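Local coordinates for F5/8 type C domain protein (Clostridium perfringens, PDB 7JRM), which probably recognises mucin-type glycans through a carbohydrate-binding module of the multidomain O-glycopeptidase ZmpB, at residues A[200-205]-A[216-221]; A[232-237]-A[278-283]; A[311-316]-A[326-331]; A[404-409]-A[445-450]; A[408-413]-A[423-428]. One frame throughout, in Å; residues are numbered along the deposited sequence.

Contact 1. Residues A[200-205]-A[216-221]; sequences IKLVVD and ADWADA
L202 and V204 on strand 200-205 look across at W218 and A216 on strand 216-219. The axes of these short segments come within 9.1 Å, their directions differ by 150°, and no hydrogen bond joins the two backbones, so this is packing between the layers of a beta sandwich. CB of L202 lies over one face of the six-membered ring of W218, 3.7 Å from the centroid and offset toward the rim, in a CH-pi contact. V204 divides its branches between two partners: with CG1 anti to the backbone N (chi1 -180°), that methyl meets CB of A216 at 3.6 Å, while CG2 comes obliquely to NE1 of W218 at 3.5 Å. The backbone carbon C of V203 sits at the indole edge, in its plane. The buried ring's N-H is satisfied by a water, which accepts from W218 NE1 at 3.1 Å and donates to L202 O at 2.8 Å. F166 of strand 163-170 meets the indole edge-to-face, and V150 and F146 of strand 145-152 pack on W218 and L202. Strand 199-205 is the central strand of a five-stranded antiparallel sheet, whereas strand 215-224 belongs to the opposing sheet of this NPCBM module.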
# COMPACT_ATOMS: atom_id res chain seq x y z
N ILE A 200 -7.90 38.89 0.98
CA ILE A 200 -6.45 39.04 0.87
C ILE A 200 -6.17 40.05 -0.24
O ILE A 200 -6.79 40.01 -1.30
CB ILE A 200 -5.74 37.69 0.60
CG1 ILE A 200 -4.22 37.87 0.63
CG2 ILE A 200 -6.21 37.06 -0.71
CD1 ILE A 200 -3.45 36.61 0.32
N LYS A 201 -5.25 40.97 0.03
CA LYS A 201 -4.93 42.05 -0.90
C LYS A 201 -3.46 41.94 -1.29
O LYS A 201 -2.58 42.04 -0.44
CB LYS A 201 -5.22 43.41 -0.27
CG LYS A 201 -5.03 44.59 -1.21
CD LYS A 201 -5.69 45.84 -0.66
CE LYS A 201 -5.22 46.14 0.75
NZ LYS A 201 -5.76 47.43 1.26
N LEU A 202 -3.22 41.74 -2.58
CA LEU A 202 -1.87 41.62 -3.12
C LEU A 202 -1.43 42.97 -3.68
O LEU A 202 -2.05 43.48 -4.62
CB LEU A 202 -1.82 40.54 -4.20
CG LEU A 202 -2.41 39.18 -3.82
CD1 LEU A 202 -2.26 38.19 -4.96
CD2 LEU A 202 -1.77 38.65 -2.55
N VAL A 203 -0.38 43.54 -3.09
CA VAL A 203 0.04 44.90 -3.39
C VAL A 203 1.44 44.88 -3.97
O VAL A 203 2.34 44.24 -3.42
CB VAL A 203 -0.01 45.79 -2.13
CG1 VAL A 203 0.61 47.15 -2.41
CG2 VAL A 203 -1.44 45.94 -1.64
N VAL A 204 1.62 45.58 -5.09
CA VAL A 204 2.92 45.76 -5.73
C VAL A 204 3.21 47.26 -5.70
O VAL A 204 2.64 48.02 -6.49
CB VAL A 204 2.95 45.21 -7.16
CG1 VAL A 204 4.32 45.42 -7.78
CG2 VAL A 204 2.56 43.74 -7.18
N ASP A 205 4.10 47.68 -4.80
CA ASP A 205 4.44 49.09 -4.70
C ASP A 205 5.55 49.45 -5.69
O ASP A 205 6.17 48.58 -6.31
CB ASP A 205 4.87 49.43 -3.27
CG ASP A 205 4.40 50.81 -2.85
OD1 ASP A 205 4.26 51.69 -3.73
OD2 ASP A 205 4.18 51.03 -1.64
N ALA A 216 5.62 43.01 -12.68
CA ALA A 216 5.70 42.17 -11.50
C ALA A 216 4.78 40.97 -11.65
O ALA A 216 3.69 41.08 -12.22
CB ALA A 216 5.34 42.95 -10.24
N ASP A 217 5.22 39.82 -11.14
CA ASP A 217 4.47 38.58 -11.22
C ASP A 217 4.20 38.03 -9.82
O ASP A 217 5.09 38.00 -8.97
CB ASP A 217 5.22 37.51 -12.02
CG ASP A 217 5.49 37.94 -13.44
OD1 ASP A 217 4.67 38.69 -14.02
OD2 ASP A 217 6.53 37.51 -13.99
N TRP A 218 2.96 37.59 -9.61
CA TRP A 218 2.62 36.71 -8.49
C TRP A 218 2.64 35.29 -9.05
O TRP A 218 1.62 34.72 -9.43
CB TRP A 218 1.27 37.07 -7.89
CG TRP A 218 1.18 38.48 -7.39
CD1 TRP A 218 0.78 39.58 -8.10
CD2 TRP A 218 1.49 38.95 -6.07
NE1 TRP A 218 0.83 40.70 -7.30
CE2 TRP A 218 1.26 40.34 -6.05
CE3 TRP A 218 1.94 38.33 -4.90
CZ2 TRP A 218 1.47 41.12 -4.91
CZ3 TRP A 218 2.14 39.10 -3.77
CH2 TRP A 218 1.91 40.48 -3.79
N ALA A 219 3.84 34.72 -9.11
CA ALA A 219 4.05 33.45 -9.79
C ALA A 219 3.60 32.28 -8.91
O ALA A 219 3.97 32.20 -7.74
CB ALA A 219 5.52 33.28 -10.17
N ASP A 220 2.80 31.38 -9.49
CA ASP A 220 2.29 30.20 -8.80
C ASP A 220 1.49 30.58 -7.56
O ASP A 220 1.41 29.80 -6.60
CB ASP A 220 3.42 29.23 -8.44
CG ASP A 220 3.01 27.78 -8.59
OD1 ASP A 220 2.73 27.35 -9.73
OD2 ASP A 220 2.99 27.06 -7.57
N ALA A 221 0.90 31.77 -7.55
CA ALA A 221 0.11 32.23 -6.42
C ALA A 221 -1.10 31.34 -6.23
O ALA A 221 -1.91 31.17 -7.15
CB ALA A 221 -0.31 33.68 -6.62
O HOH W 1 -0.97 43.27 -7.18

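Contact 2. Residues A[232-237]-A[278-283]; sequences SELNKA and SALEEL
Residues L234 and A237 pack against L280 and L283 where helices 232-237 and 278-283 run the same way, 30° apart, with 9.6 Å between the axes of the short segments. These are the first and third helices of a three-helix bundle, which explains their shared direction: helix 251-270 makes the return between them. The interface is wholly apolar, with no hydrogen bond crossing it. The side chain of L234, with CG anti to the backbone N (chi1 -179°), leaves its helix obliquely and brings CD1 against the backbone of the other helix, 3.7 Å from CA of L280. Its other methyl, CD2, turns to A279, whose CB is 4.3 Å away, and both L234 and A279 also touch A267 of helix 251-270. In return, L280 rests against the first helix between E233 and A237, its CD2 4.0 Å from CB of E233. E233, which is exposed, contributes the aliphatic root of its side chain here. The single methyl of A237 meets two leucines of successive turns: A237 CB touches CD1 of L280 at 3.8 Å and CD2 of L283 at 3.7 Å.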
# COMPACT_ATOMS: atom_id res chain seq x y z
N SER A 232 -2.78 9.43 10.75
CA SER A 232 -1.90 9.10 11.87
C SER A 232 -2.41 7.89 12.64
O SER A 232 -1.62 7.02 13.03
CB SER A 232 -1.75 10.31 12.80
OG SER A 232 -1.26 11.44 12.09
N GLU A 233 -3.72 7.82 12.88
CA GLU A 233 -4.27 6.69 13.63
C GLU A 233 -4.18 5.40 12.83
O GLU A 233 -3.86 4.34 13.38
CB GLU A 233 -5.71 6.98 14.03
CG GLU A 233 -5.85 8.01 15.14
CD GLU A 233 -5.25 7.53 16.45
OE1 GLU A 233 -5.80 6.59 17.05
OE2 GLU A 233 -4.22 8.11 16.89
N LEU A 234 -4.48 5.46 11.53
CA LEU A 234 -4.37 4.27 10.69
C LEU A 234 -2.92 3.83 10.55
O LEU A 234 -2.62 2.63 10.57
CB LEU A 234 -4.99 4.52 9.32
CG LEU A 234 -4.95 3.33 8.36
CD1 LEU A 234 -5.65 2.14 8.97
CD2 LEU A 234 -5.56 3.69 7.01
N ASN A 235 -2.00 4.79 10.41
CA ASN A 235 -0.58 4.46 10.36
C ASN A 235 -0.13 3.79 11.66
O ASN A 235 0.69 2.86 11.63
CB ASN A 235 0.25 5.71 10.10
CG ASN A 235 0.84 5.74 8.70
OD1 ASN A 235 1.37 4.74 8.22
ND2 ASN A 235 0.75 6.89 8.05
N LYS A 236 -0.65 4.25 12.79
CA LYS A 236 -0.29 3.66 14.08
C LYS A 236 -0.77 2.23 14.19
O LYS A 236 -0.04 1.35 14.68
CB LYS A 236 -0.85 4.52 15.21
CG LYS A 236 -0.36 4.13 16.60
CD LYS A 236 -0.93 5.05 17.66
CE LYS A 236 -0.81 4.45 19.05
NZ LYS A 236 -1.72 3.29 19.23
N ALA A 237 -2.00 1.96 13.75
CA ALA A 237 -2.54 0.60 13.83
C ALA A 237 -1.85 -0.35 12.87
O ALA A 237 -1.67 -1.53 13.19
CB ALA A 237 -4.05 0.62 13.57
N SER A 278 -12.68 3.72 7.59
CA SER A 278 -13.26 2.39 7.43
C SER A 278 -12.19 1.31 7.52
O SER A 278 -12.42 0.25 8.12
CB SER A 278 -14.01 2.30 6.11
OG SER A 278 -14.70 1.07 5.99
N ALA A 279 -11.02 1.55 6.92
CA ALA A 279 -9.94 0.58 7.00
C ALA A 279 -9.42 0.46 8.43
O ALA A 279 -9.05 -0.64 8.87
CB ALA A 279 -8.80 0.98 6.06
N LEU A 280 -9.41 1.56 9.18
CA LEU A 280 -8.96 1.51 10.57
C LEU A 280 -9.91 0.68 11.42
O LEU A 280 -9.47 -0.13 12.24
CB LEU A 280 -8.83 2.93 11.13
CG LEU A 280 -8.64 3.05 12.64
CD1 LEU A 280 -7.32 2.41 13.07
CD2 LEU A 280 -8.70 4.50 13.08
N GLU A 281 -11.22 0.87 11.24
CA GLU A 281 -12.19 0.11 12.02
C GLU A 281 -12.10 -1.38 11.70
O GLU A 281 -12.21 -2.22 12.60
CB GLU A 281 -13.60 0.63 11.75
N GLU A 282 -11.90 -1.72 10.43
CA GLU A 282 -11.76 -3.13 10.05
C GLU A 282 -10.46 -3.72 10.58
O GLU A 282 -10.44 -4.85 11.07
CB GLU A 282 -11.84 -3.27 8.53
CG GLU A 282 -11.23 -4.55 7.98
CD GLU A 282 -12.11 -5.77 8.20
OE1 GLU A 282 -13.27 -5.60 8.62
OE2 GLU A 282 -11.64 -6.90 7.95
N LEU A 283 -9.36 -2.96 10.50
CA LEU A 283 -8.09 -3.44 11.02
C LEU A 283 -8.16 -3.67 12.52
O LEU A 283 -7.62 -4.66 13.03
CB LEU A 283 -6.97 -2.46 10.67
CG LEU A 283 -5.58 -2.75 11.24
CD1 LEU A 283 -5.13 -4.15 10.87
CD2 LEU A 283 -4.58 -1.72 10.76

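Contact 3. Residues A[311-316]-A[326-331]; sequences QNQLNK and YSLTTL
Q313 and L314, at the C-terminal end of helix 304-314, pack on L328, T330 and L331 in a mixed polar and apolar contact between a helix end and the start of a beta sheet. The chain that follows, with its recurring leucines and parallel strands 330-332, 350-352 and 372-384, resembles a short leucine-rich repeat array, and the helix covers the outer end of it. Q313 lies across the incoming strand: its CG is anti to the backbone N (chi1 -169°), and a bend at chi2 (95°) lays the amide along the backbone of T330 and L331. There OE1 comes 3.3 Å from CA of L331, and NE2 rests 3.7 Å from CG2 of T330. Although NE2 is also near T330 O, the angle is too poor for a hydrogen bond. What fixes the amide is the backbone N of T332, which hydrogen-bonds to OE1. The aliphatic part of the same side chain packs on L331, Q313 CB 3.8 Å from its CD1. L314 meets L328 at about a right angle, CD2 to CD1 at 3.9 Å, and its CD2 presses on OG of S327 at 3.2 Å. That hydroxyl is hydrogen-bonded to D324 O. L331 packs on L351 and T330 on T350, both in the adjoining parallel strand 350-352, so the helix end sits beside strand 330-332, one of the two outermost strands of the mixed sheet.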
# COMPACT_ATOMS: atom_id res chain seq x y z
N GLN A 311 5.23 -40.73 12.66
CA GLN A 311 6.08 -41.05 13.80
C GLN A 311 7.47 -41.48 13.35
O GLN A 311 8.47 -41.17 14.01
CB GLN A 311 5.43 -42.13 14.66
CG GLN A 311 4.35 -41.61 15.60
CD GLN A 311 3.53 -42.72 16.22
OE1 GLN A 311 3.59 -43.87 15.78
NE2 GLN A 311 2.75 -42.39 17.24
N ASN A 312 7.55 -42.21 12.23
CA ASN A 312 8.85 -42.63 11.72
C ASN A 312 9.66 -41.44 11.23
O ASN A 312 10.89 -41.40 11.38
CB ASN A 312 8.67 -43.65 10.60
CG ASN A 312 8.67 -45.08 11.11
OD1 ASN A 312 9.60 -45.51 11.78
ND2 ASN A 312 7.62 -45.82 10.79
N GLN A 313 8.99 -40.45 10.63
CA GLN A 313 9.70 -39.29 10.10
C GLN A 313 10.16 -38.35 11.21
O GLN A 313 11.22 -37.72 11.09
CB GLN A 313 8.80 -38.53 9.12
CG GLN A 313 9.52 -37.46 8.31
CD GLN A 313 9.98 -37.97 6.96
OE1 GLN A 313 9.31 -38.78 6.32
NE2 GLN A 313 11.13 -37.48 6.51
N LEU A 314 9.40 -38.25 12.30
CA LEU A 314 9.69 -37.30 13.37
C LEU A 314 10.38 -37.94 14.56
O LEU A 314 10.82 -37.21 15.46
CB LEU A 314 8.40 -36.62 13.84
CG LEU A 314 7.78 -35.62 12.86
CD1 LEU A 314 6.44 -35.13 13.38
CD2 LEU A 314 8.73 -34.46 12.60
N ASN A 315 10.49 -39.27 14.60
CA ASN A 315 11.10 -39.98 15.72
C ASN A 315 10.40 -39.63 17.03
O ASN A 315 10.93 -38.86 17.83
CB ASN A 315 12.60 -39.68 15.80
CG ASN A 315 13.30 -40.45 16.92
OD1 ASN A 315 12.68 -41.25 17.62
ND2 ASN A 315 14.59 -40.21 17.08
N LYS A 316 9.23 -40.21 17.25
CA LYS A 316 8.49 -40.02 18.49
C LYS A 316 7.36 -41.04 18.54
O LYS A 316 7.02 -41.67 17.52
CB LYS A 316 7.93 -38.60 18.62
CG LYS A 316 7.27 -38.08 17.35
CD LYS A 316 6.44 -36.84 17.64
CE LYS A 316 5.36 -37.13 18.67
NZ LYS A 316 5.03 -35.93 19.48
N TYR A 326 3.43 -28.88 11.90
CA TYR A 326 4.07 -27.71 11.32
C TYR A 326 5.53 -27.95 10.98
O TYR A 326 6.10 -27.19 10.19
CB TYR A 326 3.96 -26.52 12.28
CG TYR A 326 2.62 -25.81 12.25
CD1 TYR A 326 1.57 -26.29 11.48
CD2 TYR A 326 2.41 -24.65 12.99
CE1 TYR A 326 0.34 -25.65 11.45
CE2 TYR A 326 1.19 -24.00 12.97
CZ TYR A 326 0.16 -24.50 12.20
OH TYR A 326 -1.06 -23.86 12.17
N SER A 327 6.15 -28.98 11.55
CA SER A 327 7.56 -29.24 11.36
C SER A 327 7.87 -30.13 10.17
O SER A 327 9.04 -30.30 9.82
CB SER A 327 8.16 -29.86 12.63
OG SER A 327 8.15 -31.27 12.56
N LEU A 328 6.85 -30.71 9.53
CA LEU A 328 7.08 -31.54 8.35
C LEU A 328 7.42 -30.68 7.15
O LEU A 328 6.59 -29.88 6.69
CB LEU A 328 5.87 -32.42 8.03
CG LEU A 328 5.54 -33.67 8.86
CD1 LEU A 328 6.79 -34.48 9.17
CD2 LEU A 328 4.76 -33.35 10.12
N THR A 329 8.63 -30.84 6.63
CA THR A 329 8.99 -30.31 5.31
C THR A 329 9.05 -31.41 4.26
O THR A 329 8.85 -31.12 3.07
CB THR A 329 10.34 -29.59 5.37
OG1 THR A 329 11.37 -30.51 5.71
CG2 THR A 329 10.30 -28.46 6.39
N THR A 330 9.33 -32.64 4.67
CA THR A 330 9.29 -33.80 3.80
C THR A 330 8.67 -34.96 4.57
O THR A 330 8.79 -35.05 5.79
CB THR A 330 10.69 -34.19 3.30
OG1 THR A 330 10.61 -35.38 2.51
CG2 THR A 330 11.64 -34.42 4.47
N LEU A 331 7.98 -35.84 3.84
CA LEU A 331 7.28 -36.95 4.48
C LEU A 331 7.18 -38.12 3.51
O LEU A 331 6.84 -37.93 2.34
CB LEU A 331 5.87 -36.52 4.93
CG LEU A 331 5.06 -37.56 5.70
CD1 LEU A 331 5.76 -37.96 6.99
CD2 LEU A 331 3.67 -37.04 5.99

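Contact 4. Residues A[404-409]-A[445-450]; sequences KNVAKT and VLFEDE
The ring of F447 is approached obliquely by V406, whose CG2 comes 3.8 Å from CD2, while V445 O lies at the ring's edge, in its plane. F452 meets the same ring with the planes at about 55°. The other flat group facing V406 is the carboxylate of D449, whose CG stands 3.6 Å from V406 CG1, the side chains crossing at about a right angle. CB of F447 meets the opposing backbone, 3.6 Å from CA of A407; beyond it, CG lies between the backbone N and the carbonyl carbon (chi1 76°), which swings the ring away from strand 407-409. A407 and F447 form an antiparallel non-hydrogen-bonded pair. Beyond them K408 and T409 both face L446 in a classic beta bulge: L446 O accepts from both amides, T409 N at 3.1 Å and K408 N at a distance too short to be trusted. T409 O receives L446 N in return at 2.7 Å. K408 bends at chi2 (-52°) and lays its aliphatic chain across E448 at about a right angle, K408 CG 3.5 Å from E448 OE2; its NZ instead donates to a water at 2.8 Å. That water also donates to D449 OD1 and takes a weak bond from K404 NZ, joining charges that do not touch. Just before the strand, N405 OD1 accepts from A407 N in an Asx turn. Strand 440-449 lies between strands 407-413 and 452-461 in the mixed sheet, with V445 packing on M456 and L446 on V455 of the latter.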
# COMPACT_ATOMS: atom_id res chain seq x y z
N LYS A 404 -10.92 -33.10 -8.51
CA LYS A 404 -11.41 -33.56 -9.80
C LYS A 404 -11.24 -35.07 -9.92
O LYS A 404 -10.21 -35.62 -9.52
CB LYS A 404 -10.66 -32.86 -10.94
CG LYS A 404 -10.76 -33.56 -12.29
CD LYS A 404 -10.36 -32.64 -13.42
CE LYS A 404 -9.87 -33.42 -14.63
NZ LYS A 404 -8.50 -33.97 -14.42
N ASN A 405 -12.26 -35.73 -10.45
CA ASN A 405 -12.19 -37.17 -10.70
C ASN A 405 -11.22 -37.44 -11.85
O ASN A 405 -11.41 -36.94 -12.96
CB ASN A 405 -13.57 -37.72 -11.02
CG ASN A 405 -13.59 -39.24 -11.09
OD1 ASN A 405 -12.59 -39.90 -10.80
ND2 ASN A 405 -14.73 -39.80 -11.49
N VAL A 406 -10.18 -38.22 -11.58
CA VAL A 406 -9.15 -38.52 -12.57
C VAL A 406 -9.21 -39.98 -13.01
O VAL A 406 -8.24 -40.51 -13.54
CB VAL A 406 -7.76 -38.15 -12.04
CG1 VAL A 406 -7.65 -36.65 -11.84
CG2 VAL A 406 -7.46 -38.89 -10.75
N ALA A 407 -10.34 -40.65 -12.79
CA ALA A 407 -10.49 -42.03 -13.22
C ALA A 407 -10.51 -42.11 -14.74
O ALA A 407 -11.11 -41.27 -15.42
CB ALA A 407 -11.77 -42.64 -12.64
N LYS A 408 -9.85 -43.13 -15.29
CA LYS A 408 -9.63 -43.24 -16.73
C LYS A 408 -10.36 -44.45 -17.31
O LYS A 408 -11.30 -44.29 -18.08
CB LYS A 408 -8.13 -43.30 -17.03
CG LYS A 408 -7.37 -42.06 -16.62
CD LYS A 408 -8.01 -40.80 -17.18
CE LYS A 408 -7.31 -39.55 -16.68
NZ LYS A 408 -8.18 -38.35 -16.77
N THR A 409 -9.93 -45.67 -16.97
CA THR A 409 -10.41 -46.88 -17.62
C THR A 409 -11.11 -47.78 -16.62
O THR A 409 -10.55 -48.09 -15.56
CB THR A 409 -9.26 -47.63 -18.29
OG1 THR A 409 -8.71 -46.83 -19.35
CG2 THR A 409 -9.74 -48.95 -18.87
N VAL A 445 -10.34 -50.02 -11.70
CA VAL A 445 -10.61 -48.61 -11.98
C VAL A 445 -9.26 -47.94 -12.20
O VAL A 445 -8.59 -47.54 -11.25
CB VAL A 445 -11.39 -47.94 -10.84
CG1 VAL A 445 -11.65 -46.48 -11.16
CG2 VAL A 445 -12.70 -48.68 -10.59
N LEU A 446 -8.86 -47.83 -13.46
CA LEU A 446 -7.58 -47.22 -13.80
C LEU A 446 -7.71 -45.70 -13.75
O LEU A 446 -8.68 -45.12 -14.24
CB LEU A 446 -7.12 -47.65 -15.19
CG LEU A 446 -6.93 -49.14 -15.51
CD1 LEU A 446 -5.84 -49.32 -16.56
CD2 LEU A 446 -6.60 -49.96 -14.26
N PHE A 447 -6.71 -45.05 -13.15
CA PHE A 447 -6.69 -43.60 -13.08
C PHE A 447 -5.26 -43.10 -13.17
O PHE A 447 -4.32 -43.78 -12.75
CB PHE A 447 -7.37 -43.09 -11.79
CG PHE A 447 -6.53 -43.24 -10.55
CD1 PHE A 447 -6.57 -44.41 -9.81
CD2 PHE A 447 -5.71 -42.21 -10.11
CE1 PHE A 447 -5.81 -44.55 -8.67
CE2 PHE A 447 -4.95 -42.34 -8.97
CZ PHE A 447 -5.00 -43.52 -8.25
N GLU A 448 -5.10 -41.90 -13.73
CA GLU A 448 -3.79 -41.28 -13.86
C GLU A 448 -3.95 -39.77 -13.88
O GLU A 448 -4.95 -39.23 -14.35
CB GLU A 448 -3.07 -41.77 -15.13
CG GLU A 448 -3.65 -41.22 -16.43
CD GLU A 448 -3.35 -42.11 -17.62
OE1 GLU A 448 -2.16 -42.25 -17.98
OE2 GLU A 448 -4.30 -42.68 -18.20
N ASP A 449 -2.94 -39.09 -13.34
CA ASP A 449 -2.89 -37.64 -13.30
C ASP A 449 -1.44 -37.22 -13.10
O ASP A 449 -0.54 -38.06 -13.07
CB ASP A 449 -3.81 -37.09 -12.19
CG ASP A 449 -4.20 -35.64 -12.43
OD1 ASP A 449 -4.49 -35.28 -13.59
OD2 ASP A 449 -4.22 -34.86 -11.45
N GLU A 450 -1.22 -35.91 -12.95
CA GLU A 450 0.12 -35.39 -12.73
C GLU A 450 0.69 -35.92 -11.42
O GLU A 450 0.39 -35.39 -10.35
CB GLU A 450 0.11 -33.86 -12.74
CG GLU A 450 1.48 -33.23 -12.49
CD GLU A 450 2.58 -33.88 -13.31
OE1 GLU A 450 3.36 -34.66 -12.73
OE2 GLU A 450 2.67 -33.59 -14.52
O HOH W 2 -6.67 -36.20 -15.84

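Contact 5. Residues A[408-413]-A[423-428]; sequences KTIRVV and QDAKDE
I410 carries the side-chain packing against Q423 and A425 in this beta hairpin. Its CB lies 4.1 Å from CG of Q423, on the sheet face that the two residues share. One atom further, CG1 is set anti to the carbonyl carbon (chi1 -59°), which directs it at A425, where it touches CB at 3.7 Å and CA at the same distance. At the tip, CD1 meets CB of A425 at 4.1 Å and, on its other flank, CG2 of V445 in the neighbouring strand 440-449. Hydrogen bonds join the two backbones. I410 and Q423 form an antiparallel hydrogen-bonded pair, I410 N reaching Q423 O at 3.2 Å and Q423 N reaching I410 O at 3.0 Å, and T409 and D424 make the adjacent non-hydrogen-bonded pair. The next bond is less regular: A425 N approaches K408 O from 43° above the carbonyl plane, at 3.1 Å, where the chain leaves strand 419-424. R411, further along strand 408-413, makes its salt bridge with E422, just outside the facing segment. Beyond A425, D427 OD1 takes a hydrogen bond from ND2 of N405, and K426 O one from OG of S396. The chemistry is that of a sheet margin: cohesion across these segments comes from main-chain bonds and the packing of I410 on A425 and Q423, while the CB atoms of the exposed D424 and K426 are directed away from strand 408-413.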
# COMPACT_ATOMS: atom_id res chain seq x y z
N LYS A 408 -9.85 -43.13 -15.29
CA LYS A 408 -9.63 -43.24 -16.73
C LYS A 408 -10.36 -44.45 -17.31
O LYS A 408 -11.30 -44.29 -18.08
CB LYS A 408 -8.13 -43.30 -17.03
CG LYS A 408 -7.37 -42.06 -16.62
CD LYS A 408 -8.01 -40.80 -17.18
CE LYS A 408 -7.31 -39.55 -16.68
NZ LYS A 408 -8.18 -38.35 -16.77
N THR A 409 -9.93 -45.67 -16.97
CA THR A 409 -10.41 -46.88 -17.62
C THR A 409 -11.11 -47.78 -16.62
O THR A 409 -10.55 -48.09 -15.56
CB THR A 409 -9.26 -47.63 -18.29
OG1 THR A 409 -8.71 -46.83 -19.35
CG2 THR A 409 -9.74 -48.95 -18.87
N ILE A 410 -12.33 -48.20 -16.95
CA ILE A 410 -13.08 -49.18 -16.18
C ILE A 410 -13.07 -50.48 -16.98
O ILE A 410 -13.70 -50.57 -18.04
CB ILE A 410 -14.52 -48.72 -15.91
CG1 ILE A 410 -14.52 -47.40 -15.14
CG2 ILE A 410 -15.29 -49.79 -15.15
CD1 ILE A 410 -14.07 -47.52 -13.71
N ARG A 411 -12.37 -51.49 -16.47
CA ARG A 411 -12.31 -52.79 -17.11
C ARG A 411 -12.67 -53.87 -16.10
O ARG A 411 -12.31 -53.78 -14.92
CB ARG A 411 -10.93 -53.05 -17.74
CG ARG A 411 -9.89 -53.67 -16.82
CD ARG A 411 -8.79 -54.34 -17.61
NE ARG A 411 -8.40 -53.57 -18.79
CZ ARG A 411 -7.33 -52.78 -18.85
NH1 ARG A 411 -6.53 -52.66 -17.80
NH2 ARG A 411 -7.06 -52.11 -19.96
N VAL A 412 -13.39 -54.89 -16.56
CA VAL A 412 -13.83 -56.00 -15.73
C VAL A 412 -13.08 -57.25 -16.18
O VAL A 412 -12.98 -57.52 -17.38
CB VAL A 412 -15.35 -56.20 -15.81
CG1 VAL A 412 -15.81 -57.19 -14.74
CG2 VAL A 412 -16.07 -54.87 -15.65
N VAL A 413 -12.57 -58.01 -15.22
CA VAL A 413 -11.73 -59.17 -15.48
C VAL A 413 -12.36 -60.39 -14.83
O VAL A 413 -12.92 -60.30 -13.73
CB VAL A 413 -10.29 -58.96 -14.96
CG1 VAL A 413 -9.33 -59.88 -15.67
CG2 VAL A 413 -9.87 -57.51 -15.14
N GLN A 423 -14.68 -49.71 -20.70
CA GLN A 423 -15.39 -48.50 -21.08
C GLN A 423 -14.70 -47.29 -20.46
O GLN A 423 -13.67 -47.42 -19.78
CB GLN A 423 -16.86 -48.57 -20.65
CG GLN A 423 -17.06 -48.54 -19.14
CD GLN A 423 -18.32 -49.27 -18.71
OE1 GLN A 423 -18.77 -50.21 -19.37
NE2 GLN A 423 -18.91 -48.83 -17.61
N ASP A 424 -15.27 -46.11 -20.70
CA ASP A 424 -14.76 -44.88 -20.12
C ASP A 424 -15.24 -44.72 -18.69
O ASP A 424 -16.35 -45.13 -18.33
CB ASP A 424 -15.19 -43.68 -20.96
CG ASP A 424 -14.26 -43.42 -22.13
OD1 ASP A 424 -13.44 -44.30 -22.45
OD2 ASP A 424 -14.36 -42.33 -22.74
N ALA A 425 -14.39 -44.12 -17.86
CA ALA A 425 -14.67 -43.98 -16.44
C ALA A 425 -15.48 -42.72 -16.17
O ALA A 425 -15.10 -41.63 -16.60
CB ALA A 425 -13.37 -43.96 -15.63
N LYS A 426 -16.58 -42.87 -15.44
CA LYS A 426 -17.35 -41.74 -14.94
C LYS A 426 -17.31 -41.75 -13.42
O LYS A 426 -16.43 -42.37 -12.82
CB LYS A 426 -18.79 -41.78 -15.46
CG LYS A 426 -18.91 -41.98 -16.96
CD LYS A 426 -18.28 -40.82 -17.73
CE LYS A 426 -17.44 -41.32 -18.89
NZ LYS A 426 -17.44 -40.37 -20.04
N ASP A 427 -18.27 -41.07 -12.78
CA ASP A 427 -18.30 -41.07 -11.32
C ASP A 427 -18.72 -42.43 -10.77
O ASP A 427 -18.24 -42.84 -9.70
CB ASP A 427 -19.24 -39.98 -10.82
CG ASP A 427 -18.62 -38.60 -10.90
OD1 ASP A 427 -17.42 -38.50 -11.23
OD2 ASP A 427 -19.33 -37.61 -10.63
N GLU A 428 -19.60 -43.14 -11.47
CA GLU A 428 -20.03 -44.47 -11.07
C GLU A 428 -20.13 -45.36 -12.30
O GLU A 428 -20.22 -44.88 -13.43
CB GLU A 428 -21.39 -44.43 -10.34
CG GLU A 428 -21.40 -43.56 -9.09
CD GLU A 428 -22.55 -43.89 -8.16
OE1 GLU A 428 -22.89 -45.09 -8.03
OE2 GLU A 428 -23.12 -42.96 -7.56

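Contact 1 is fully buried, between the sheets of the carbohydrate-binding module, and relies on an indole, aliphatic groups and a bridging water. Contact 2, partly buried, is purely apolar helix packing in the middle of the elongated chain. Contacts 3, 4 and 5 all reach one mixed sheet, but at different places: contact 3 sets a helix end on one outermost strand, whereas contact 5 adds the other. Contacts 4 and 5 use the two edges of strand 407-413, share K408 and T409, and have centres about 9 Å apart. Both depend on main-chain bonds, with contact 4 the better covered and contact 5 the more superficial. Contact 1 lies about 89 Å from contact 5, centre to centre.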